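Cupin 2 conserved barrel domain protein (Desulfovibrio desulfuricans subsp. desulfuricans str. G20, PDB 2Q30) is of unknown function but adopts the double-stranded beta-helix fold of the RmlC-like cupins and forms a two-chain assembly. Local coordinates at residues V23-H28 against S37-A42; L57-L62 against M100-T105; V61-G66 against A78-V83. All coordinates share one frame; numbering follows the deposited sequence.

Contact 1 of 3, residues V23-H28 against S37-A42; sequences VMELVH and SFTFKA
Met24 and Phe38 face each other as a non-hydrogen-bonded antiparallel pair, and their side chains run side by side in the same direction. Along Met24, a selenomethionine, CB meets CE2 and CD2 of the Phe38 ring, CG again lies against CE2, and SE comes 3.8 Å from Phe38 CE2 before the chain end leads away. With CG anti to the backbone N (chi1 167°), the extended chain keeps CB, CG and SE all within contact of Phe38 CE2; Met24 SE stands 4.8 Å from the Phe38 ring centroid, 59° off its normal, an oblique Met-aromatic contact.

The flanking pairs, Val23 with Thr39 and Glu25 with Ser37, are hydrogen-bonded. The Val23 N to Thr39 O bond is almost straight, 177° at the hydrogen. On the face carrying Glu25, Ser37 and Thr39, one water is held by four groups: it donates to Val23 O and to Glu25 OE2, and accepts from Ser37 OG and Thr39 OG1. A second water donates to both Glu25 OE2 and Thr39 OG1, which at 3.9 Å are too far apart to bond directly.

The two segments belong to the hairpin of strands 23-29 and 34-40, in which Val27 and His28 opposite Ile35 form a classic beta bulge. Strand 23-29 is outermost in its sheet within this chain, whereas 34-40 has strand 100-107 on its other side, where Phe38 packs on Val104.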
loop_
_atom_site.group_PDB
_atom_site.type_symbol
_atom_site.label_atom_id
_atom_site.label_comp_id
_atom_site.label_asym_id
_atom_site.label_seq_id
_atom_site.Cartn_x
_atom_site.Cartn_y
_atom_site.Cartn_z
ATOM N N VAL A 23 1.588 11.218 -13.545
ATOM C CA VAL A 23 2.394 11.948 -12.576
ATOM C C VAL A 23 2.967 10.912 -11.614
ATOM O O VAL A 23 2.222 10.088 -11.075
ATOM C CB VAL A 23 1.566 12.978 -11.750
ATOM C CG1 VAL A 23 2.385 13.535 -10.579
ATOM C CG2 VAL A 23 1.073 14.142 -12.631
HETATM N N MSE A 24 4.269 10.999 -11.383
HETATM C CA MSE A 24 5.020 10.131 -10.471
HETATM C C MSE A 24 5.511 10.987 -9.334
HETATM O O MSE A 24 6.137 11.999 -9.588
HETATM C CB MSE A 24 6.224 9.528 -11.192
HETATM C CG MSE A 24 7.271 8.863 -10.279
HETATM SE SE MSE A 24 8.557 7.872 -11.325
HETATM C CE MSE A 24 10.051 7.873 -10.055
ATOM N N GLU A 25 5.267 10.574 -8.092
ATOM C CA GLU A 25 5.722 11.345 -6.911
ATOM C C GLU A 25 6.395 10.432 -5.906
ATOM O O GLU A 25 5.845 9.412 -5.555
ATOM C CB GLU A 25 4.552 12.092 -6.252
ATOM C CG GLU A 25 3.934 13.180 -7.125
ATOM C CD GLU A 25 2.520 13.626 -6.700
ATOM O OE1 GLU A 25 2.328 14.832 -6.430
ATOM O OE2 GLU A 25 1.593 12.783 -6.683
ATOM N N LEU A 26 7.564 10.832 -5.424
ATOM C CA LEU A 26 8.305 10.073 -4.433
ATOM C C LEU A 26 7.650 10.302 -3.093
ATOM O O LEU A 26 7.464 11.443 -2.697
ATOM C CB LEU A 26 9.757 10.539 -4.352
ATOM C CG LEU A 26 10.678 9.755 -3.404
ATOM C CD1 LEU A 26 10.725 8.251 -3.780
ATOM C CD2 LEU A 26 12.048 10.379 -3.470
ATOM N N VAL A 27 7.280 9.219 -2.420
ATOM C CA VAL A 27 6.638 9.298 -1.110
ATOM C C VAL A 27 7.718 9.102 -0.068
ATOM O O VAL A 27 7.822 9.878 0.871
ATOM C CB VAL A 27 5.475 8.286 -0.993
ATOM C CG1 VAL A 27 4.861 8.236 0.429
ATOM C CG2 VAL A 27 4.401 8.622 -2.062
ATOM N N HIS A 28 8.517 8.064 -0.239
ATOM C CA HIS A 28 9.564 7.732 0.717
ATOM C C HIS A 28 10.679 6.944 0.034
ATOM O O HIS A 28 10.435 6.182 -0.925
ATOM C CB HIS A 28 8.931 6.905 1.842
ATOM C CG HIS A 28 9.870 6.509 2.928
ATOM N ND1 HIS A 28 10.207 7.354 3.964
ATOM C CD2 HIS A 28 10.524 5.351 3.156
ATOM C CE1 HIS A 28 11.029 6.732 4.788
ATOM N NE2 HIS A 28 11.244 5.518 4.317
ATOM N N SER A 37 4.162 7.060 -5.763
ATOM C CA SER A 37 2.797 7.076 -6.226
ATOM C C SER A 37 2.792 7.432 -7.699
ATOM O O SER A 37 3.726 8.079 -8.193
ATOM C CB SER A 37 1.927 8.048 -5.440
ATOM O OG SER A 37 2.300 9.381 -5.639
ATOM N N PHE A 38 1.738 6.976 -8.377
ATOM C CA PHE A 38 1.477 7.287 -9.791
ATOM C C PHE A 38 0.023 7.716 -9.877
ATOM O O PHE A 38 -0.851 7.009 -9.379
ATOM C CB PHE A 38 1.767 6.109 -10.681
ATOM C CG PHE A 38 3.203 5.681 -10.676
ATOM C CD1 PHE A 38 3.666 4.748 -9.760
ATOM C CD2 PHE A 38 4.103 6.193 -11.622
ATOM C CE1 PHE A 38 5.011 4.345 -9.778
ATOM C CE2 PHE A 38 5.426 5.807 -11.636
ATOM C CZ PHE A 38 5.886 4.871 -10.727
ATOM N N THR A 39 -0.220 8.911 -10.419
ATOM C CA THR A 39 -1.572 9.466 -10.529
ATOM C C THR A 39 -1.865 9.592 -12.020
ATOM O O THR A 39 -1.084 10.184 -12.776
ATOM C CB THR A 39 -1.717 10.804 -9.827
ATOM O OG1 THR A 39 -1.188 10.697 -8.481
ATOM C CG2 THR A 39 -3.189 11.227 -9.807
ATOM N N PHE A 40 -2.986 9.015 -12.413
ATOM C CA PHE A 40 -3.383 8.920 -13.787
ATOM C C PHE A 40 -4.725 9.546 -14.029
ATOM O O PHE A 40 -5.636 9.396 -13.215
ATOM C CB PHE A 40 -3.577 7.444 -14.150
ATOM C CG PHE A 40 -2.404 6.566 -13.854
ATOM C CD1 PHE A 40 -1.407 6.386 -14.790
ATOM C CD2 PHE A 40 -2.314 5.881 -12.639
ATOM C CE1 PHE A 40 -0.321 5.541 -14.531
ATOM C CE2 PHE A 40 -1.234 5.034 -12.378
ATOM C CZ PHE A 40 -0.246 4.866 -13.337
ATOM N N LYS A 41 -4.831 10.233 -15.163
ATOM C CA LYS A 41 -6.120 10.603 -15.717
ATOM C C LYS A 41 -6.559 9.327 -16.424
ATOM O O LYS A 41 -5.716 8.485 -16.789
ATOM C CB LYS A 41 -6.047 11.752 -16.728
ATOM C CG LYS A 41 -5.736 13.139 -16.152
ATOM C CD LYS A 41 -6.796 13.656 -15.155
ATOM C CE LYS A 41 -8.190 13.912 -15.723
ATOM N NZ LYS A 41 -9.159 14.236 -14.598
ATOM N N ALA A 42 -7.871 9.165 -16.571
ATOM C CA ALA A 42 -8.470 8.000 -17.247
ATOM C C ALA A 42 -7.812 7.798 -18.616
ATOM O O ALA A 42 -7.612 8.767 -19.350
ATOM C CB ALA A 42 -10.001 8.195 -17.407
HETATM O O HOH W 1 1.439 10.464 -7.981
HETATM O O HOH W 2 -1.189 12.809 -6.743
#

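Contact 2 of 3, residues L57-L62 against M100-T105; sequences LNIVVL and MKVLVT
Asn58 and Thr105 start the backbone bonding between these antiparallel strands, each giving its N-H to the other's carbonyl oxygen. Val60 and Leu103 repeat the reciprocal pattern, with Val60 N 2.8 Å from Leu103 O and 171° at the hydrogen. A fifth bond, from Leu62 N to Lys101 O, is more bent at 144°. Some of the same carbonyl oxygens also receive CA-H...O contacts, such as Val102 CA to Val60 O (3.2 Å).

The strands, 56-63 and 100-107, are neighbours within one sheet of the double-stranded beta-helix that defines the cupin fold, and all twelve residues are buried. Apolar packing occupies the face bearing Ile59, Val61, Val102 and Val104. Ile59 divides its two branches: CG2 crosses to Val102 CB at 3.8 Å, while CG1 runs alongside Val104 and meets its CG2 at 4.0 Å. Val104 CG1, anti to its own N (chi1 180°), is met by Leu57 CD1 at 3.8 Å. Ile59 and Met100 of this face touch Val94 of strand 92-96 in the other sheet, consistent with a face turned to the barrel interior.

Polar contacts gather on the opposite face, where Asn58 and Thr105 lie side by side. A water donates to Asn58 OD1 at 3.0 Å and is 2.6 Å from Thr105 OG1; it also donates weakly to Leu103 O. Thr105 OG1 is hydrogen-bonded to Asn58 ND2 of the second subunit, and the reciprocal bond, Asn58 ND2 to Thr105 OG1 of that subunit, is weak. Leu103 and Val60 pack against Val60 and Leu62 of the second subunit, respectively.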
loop_
_atom_site.group_PDB
_atom_site.type_symbol
_atom_site.label_atom_id
_atom_site.label_comp_id
_atom_site.label_asym_id
_atom_site.label_seq_id
_atom_site.Cartn_x
_atom_site.Cartn_y
_atom_site.Cartn_z
ATOM N N LEU A 57 7.987 -5.745 -5.817
ATOM C CA LEU A 57 7.183 -4.549 -5.607
ATOM C C LEU A 57 5.760 -4.946 -5.317
ATOM O O LEU A 57 5.330 -6.041 -5.686
ATOM C CB LEU A 57 7.189 -3.575 -6.792
ATOM C CG LEU A 57 6.471 -3.982 -8.096
ATOM C CD1 LEU A 57 6.174 -2.769 -8.941
ATOM C CD2 LEU A 57 7.293 -4.966 -8.850
ATOM N N ASN A 58 5.027 -4.047 -4.664
ATOM C CA ASN A 58 3.590 -4.219 -4.568
ATOM C C ASN A 58 2.984 -2.918 -5.091
ATOM O O ASN A 58 3.558 -1.841 -4.873
ATOM C CB ASN A 58 3.109 -4.696 -3.189
ATOM C CG ASN A 58 3.096 -3.612 -2.128
ATOM O OD1 ASN A 58 2.277 -2.721 -2.149
ATOM N ND2 ASN A 58 3.938 -3.766 -1.143
ATOM N N ILE A 59 1.883 -3.024 -5.813
ATOM C CA ILE A 59 1.179 -1.870 -6.355
ATOM C C ILE A 59 -0.212 -1.908 -5.747
ATOM O O ILE A 59 -0.948 -2.852 -6.007
ATOM C CB ILE A 59 1.062 -1.895 -7.877
ATOM C CG1 ILE A 59 2.443 -2.008 -8.523
ATOM C CG2 ILE A 59 0.284 -0.655 -8.353
ATOM C CD1 ILE A 59 2.453 -1.991 -10.051
ATOM N N VAL A 60 -0.571 -0.873 -4.986
ATOM C CA VAL A 60 -1.868 -0.798 -4.323
ATOM C C VAL A 60 -2.725 0.266 -4.994
ATOM O O VAL A 60 -2.288 1.392 -5.129
ATOM C CB VAL A 60 -1.692 -0.424 -2.837
ATOM C CG1 VAL A 60 -3.073 -0.469 -2.128
ATOM C CG2 VAL A 60 -0.712 -1.395 -2.195
ATOM N N VAL A 61 -3.945 -0.086 -5.405
ATOM C CA VAL A 61 -4.843 0.881 -6.038
ATOM C C VAL A 61 -5.551 1.623 -4.898
ATOM O O VAL A 61 -6.344 1.039 -4.179
ATOM C CB VAL A 61 -5.885 0.240 -6.991
ATOM C CG1 VAL A 61 -6.705 1.318 -7.659
ATOM C CG2 VAL A 61 -5.186 -0.647 -8.043
ATOM N N LEU A 62 -5.246 2.904 -4.767
ATOM C CA LEU A 62 -5.815 3.764 -3.729
ATOM C C LEU A 62 -7.140 4.353 -4.116
ATOM O O LEU A 62 -7.984 4.571 -3.265
ATOM C CB LEU A 62 -4.890 4.938 -3.464
ATOM C CG LEU A 62 -3.446 4.639 -3.114
ATOM C CD1 LEU A 62 -2.693 5.963 -3.051
ATOM C CD2 LEU A 62 -3.373 3.867 -1.808
HETATM N N MSE A 100 -7.126 7.602 -11.591
HETATM C CA MSE A 100 -6.622 6.585 -10.691
HETATM C C MSE A 100 -5.332 6.979 -10.026
HETATM O O MSE A 100 -4.493 7.657 -10.629
HETATM C CB MSE A 100 -6.364 5.345 -11.532
HETATM C CG MSE A 100 -6.118 4.061 -10.792
HETATM SE SE MSE A 100 -5.378 2.773 -12.033
HETATM C CE MSE A 100 -3.587 3.198 -11.873
ATOM N N LYS A 101 -5.179 6.555 -8.776
ATOM C CA LYS A 101 -3.921 6.716 -8.072
ATOM C C LYS A 101 -3.524 5.380 -7.462
ATOM O O LYS A 101 -4.364 4.657 -6.881
ATOM C CB LYS A 101 -3.954 7.840 -7.050
ATOM C CG LYS A 101 -2.598 8.199 -6.497
ATOM C CD LYS A 101 -2.651 9.444 -5.628
ATOM C CE LYS A 101 -1.273 9.871 -5.093
ATOM N NZ LYS A 101 -1.367 11.213 -4.399
ATOM N N VAL A 102 -2.241 5.058 -7.614
ATOM C CA VAL A 102 -1.652 3.851 -7.040
ATOM C C VAL A 102 -0.410 4.186 -6.235
ATOM O O VAL A 102 0.206 5.212 -6.461
ATOM C CB VAL A 102 -1.311 2.775 -8.121
ATOM C CG1 VAL A 102 -2.574 2.398 -8.889
ATOM C CG2 VAL A 102 -0.191 3.239 -9.048
ATOM N N LEU A 103 -0.077 3.299 -5.297
ATOM C CA LEU A 103 1.113 3.412 -4.467
ATOM C C LEU A 103 1.958 2.193 -4.724
ATOM O O LEU A 103 1.471 1.078 -4.646
ATOM C CB LEU A 103 0.738 3.462 -2.990
ATOM C CG LEU A 103 1.899 3.820 -2.047
ATOM C CD1 LEU A 103 2.493 5.205 -2.366
ATOM C CD2 LEU A 103 1.385 3.782 -0.599
ATOM N N VAL A 104 3.230 2.416 -5.005
ATOM C CA VAL A 104 4.160 1.351 -5.279
ATOM C C VAL A 104 5.194 1.336 -4.181
ATOM O O VAL A 104 5.751 2.366 -3.900
ATOM C CB VAL A 104 4.847 1.566 -6.651
ATOM C CG1 VAL A 104 5.863 0.408 -6.950
ATOM C CG2 VAL A 104 3.795 1.681 -7.734
ATOM N N THR A 105 5.433 0.164 -3.589
ATOM C CA THR A 105 6.462 -0.080 -2.575
ATOM C C THR A 105 7.394 -1.134 -3.167
ATOM O O THR A 105 6.940 -2.201 -3.575
ATOM C CB THR A 105 5.882 -0.569 -1.234
ATOM O OG1 THR A 105 4.955 0.426 -0.765
ATOM C CG2 THR A 105 7.018 -0.751 -0.203
HETATM O O HOH W 3 2.626 0.264 -2.009
#

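Contact 3 of 3, residues V61-G66 against A78-V83; sequences VLEGEG and APRGAV
Val61 O accepts the N-H of Gly81 at 2.7 Å, the shortest hydrogen bond between these segments. Val61 N in turn gives an almost straight bond (168°) to Ala82 O, so both backbone polar atoms of Val61 are engaged by the type II turn Pro79-Ala82. The turn is closed by Ala82 N to Pro79 O, and Gly81 takes its positive-phi position. The Val61 side chain points into the turn: CB sits 3.4 Å from Pro79 O, CG1 reaches Arg80 CA, and CG2 lies 3.9 Å from Ala78 CB.

Gly66 and Ala78 form a hydrogen-bonded antiparallel pair in which each donor lies above the acceptor's carbonyl plane, about 45° out.

Arg80 extends from the turn across the bulge of 61-66, where Leu62 and Glu63 both face Lys101. Arg80 CG lies against Leu62 O, and Arg80 CD is 3.4 Å from Glu63 OE1. A bend at chi3 (65°) turns the end of the chain, and a water in plane at the guanidinium edge accepts from NH1 and donates to Leu62 O, bridging the gap. Within the chain, Glu63 OE1 lies well out of the guanidinium plane, 4.4 Å from Arg80 NE; its salt bridge goes to Arg80 NH1 of the second subunit, and the reverse pair matches it. A second water joins Arg80 N to Glu65 OE2.

Phe68 of strand 66-69 packs on Val61, Ala78 and Ala82. The segments span the passage between the two sheets, from strand 56-63 to 66-69 and from 75-78 to 82-87, and Ala82 and Val83 continue the sheet into the second subunit.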
loop_
_atom_site.group_PDB
_atom_site.type_symbol
_atom_site.label_atom_id
_atom_site.label_comp_id
_atom_site.label_asym_id
_atom_site.label_seq_id
_atom_site.Cartn_x
_atom_site.Cartn_y
_atom_site.Cartn_z
ATOM N N VAL A 61 -3.945 -0.086 -5.405
ATOM C CA VAL A 61 -4.843 0.881 -6.038
ATOM C C VAL A 61 -5.551 1.623 -4.898
ATOM O O VAL A 61 -6.344 1.039 -4.179
ATOM C CB VAL A 61 -5.885 0.240 -6.991
ATOM C CG1 VAL A 61 -6.705 1.318 -7.659
ATOM C CG2 VAL A 61 -5.186 -0.647 -8.043
ATOM N N LEU A 62 -5.246 2.904 -4.767
ATOM C CA LEU A 62 -5.815 3.764 -3.729
ATOM C C LEU A 62 -7.140 4.353 -4.116
ATOM O O LEU A 62 -7.984 4.571 -3.265
ATOM C CB LEU A 62 -4.890 4.938 -3.464
ATOM C CG LEU A 62 -3.446 4.639 -3.114
ATOM C CD1 LEU A 62 -2.693 5.963 -3.051
ATOM C CD2 LEU A 62 -3.373 3.867 -1.808
ATOM N N GLU A 63 -7.266 4.723 -5.381
ATOM C CA GLU A 63 -8.475 5.361 -5.872
ATOM C C GLU A 63 -8.609 5.081 -7.335
ATOM O O GLU A 63 -7.595 5.003 -8.058
ATOM C CB GLU A 63 -8.418 6.869 -5.572
ATOM C CG GLU A 63 -9.556 7.772 -6.106
ATOM C CD GLU A 63 -10.947 7.503 -5.547
ATOM O OE1 GLU A 63 -11.187 6.506 -4.848
ATOM O OE2 GLU A 63 -11.849 8.314 -5.848
ATOM N N GLY A 64 -9.860 4.892 -7.763
ATOM C CA GLY A 64 -10.173 4.619 -9.152
ATOM C C GLY A 64 -9.993 3.174 -9.518
ATOM O O GLY A 64 -9.717 2.330 -8.650
ATOM N N GLU A 65 -10.174 2.903 -10.811
ATOM C CA GLU A 65 -10.087 1.555 -11.370
ATOM C C GLU A 65 -9.168 1.549 -12.558
ATOM O O GLU A 65 -9.119 2.509 -13.343
ATOM C CB GLU A 65 -11.433 1.035 -11.899
ATOM C CG GLU A 65 -12.400 0.436 -10.881
ATOM C CD GLU A 65 -13.354 -0.632 -11.511
ATOM O OE1 GLU A 65 -13.746 -0.483 -12.705
ATOM O OE2 GLU A 65 -13.713 -1.618 -10.809
ATOM N N GLY A 66 -8.512 0.413 -12.728
ATOM C CA GLY A 66 -7.607 0.220 -13.829
ATOM C C GLY A 66 -7.299 -1.242 -14.058
ATOM O O GLY A 66 -8.121 -2.133 -13.758
ATOM N N ALA A 78 -7.740 -4.169 -11.914
ATOM C CA ALA A 78 -7.157 -3.508 -10.768
ATOM C C ALA A 78 -8.201 -2.552 -10.191
ATOM O O ALA A 78 -8.115 -1.337 -10.368
ATOM C CB ALA A 78 -5.885 -2.780 -11.199
ATOM N N PRO A 79 -9.236 -3.107 -9.533
ATOM C CA PRO A 79 -10.209 -2.242 -8.915
ATOM C C PRO A 79 -9.588 -1.540 -7.710
ATOM O O PRO A 79 -8.501 -1.913 -7.271
ATOM C CB PRO A 79 -11.311 -3.215 -8.486
ATOM C CG PRO A 79 -10.576 -4.474 -8.207
ATOM C CD PRO A 79 -9.577 -4.528 -9.321
ATOM N N ARG A 80 -10.296 -0.563 -7.158
ATOM C CA ARG A 80 -9.804 0.166 -5.991
ATOM C C ARG A 80 -9.521 -0.834 -4.882
ATOM O O ARG A 80 -10.293 -1.762 -4.661
ATOM C CB ARG A 80 -10.822 1.212 -5.539
ATOM C CG ARG A 80 -10.343 2.098 -4.384
ATOM C CD ARG A 80 -11.388 3.161 -4.065
ATOM N NE ARG A 80 -12.639 2.603 -3.555
ATOM C CZ ARG A 80 -12.883 2.181 -2.302
ATOM N NH1 ARG A 80 -11.968 2.215 -1.356
ATOM N NH2 ARG A 80 -14.086 1.693 -2.006
ATOM N N GLY A 81 -8.390 -0.688 -4.220
ATOM C CA GLY A 81 -8.018 -1.604 -3.170
ATOM C C GLY A 81 -7.318 -2.874 -3.627
ATOM O O GLY A 81 -6.941 -3.686 -2.793
ATOM N N ALA A 82 -7.152 -3.073 -4.939
ATOM C CA ALA A 82 -6.437 -4.231 -5.459
ATOM C C ALA A 82 -4.965 -4.007 -5.240
ATOM O O ALA A 82 -4.498 -2.859 -5.249
ATOM C CB ALA A 82 -6.737 -4.468 -6.946
ATOM N N VAL A 83 -4.233 -5.100 -4.989
ATOM C CA VAL A 83 -2.786 -5.054 -4.809
ATOM C C VAL A 83 -2.149 -6.093 -5.702
ATOM O O VAL A 83 -2.597 -7.225 -5.711
ATOM C CB VAL A 83 -2.329 -5.262 -3.310
ATOM C CG1 VAL A 83 -2.834 -6.524 -2.736
ATOM C CG2 VAL A 83 -0.810 -5.212 -3.190
HETATM O O HOH W 4 -9.179 3.424 -1.187
HETATM O O HOH W 5 -13.084 -0.575 -7.859
#

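In the fold
From the N terminus, contact 1 comes first and closes the short hairpin of strands 23-29 and 34-40. The chain then passes through strand 45-49 into 56-63, where contacts 2 and 3 both begin. Contact 3 closes a loop containing strands 66-69 and 75-78; it is nested inside the longer loop closed by contact 2, whose return strand is 100-107, and the two share Val61 and Leu62. Contact 1 precedes both in series. The contacts make three of the four strand-to-strand joins of the five-stranded sheet; the fourth, 34-40 with 100-107, lies between contacts 1 and 2, with Phe38 O near Val102 N. Contact 3 also reaches the four-stranded sheet, and all three touch the second subunit.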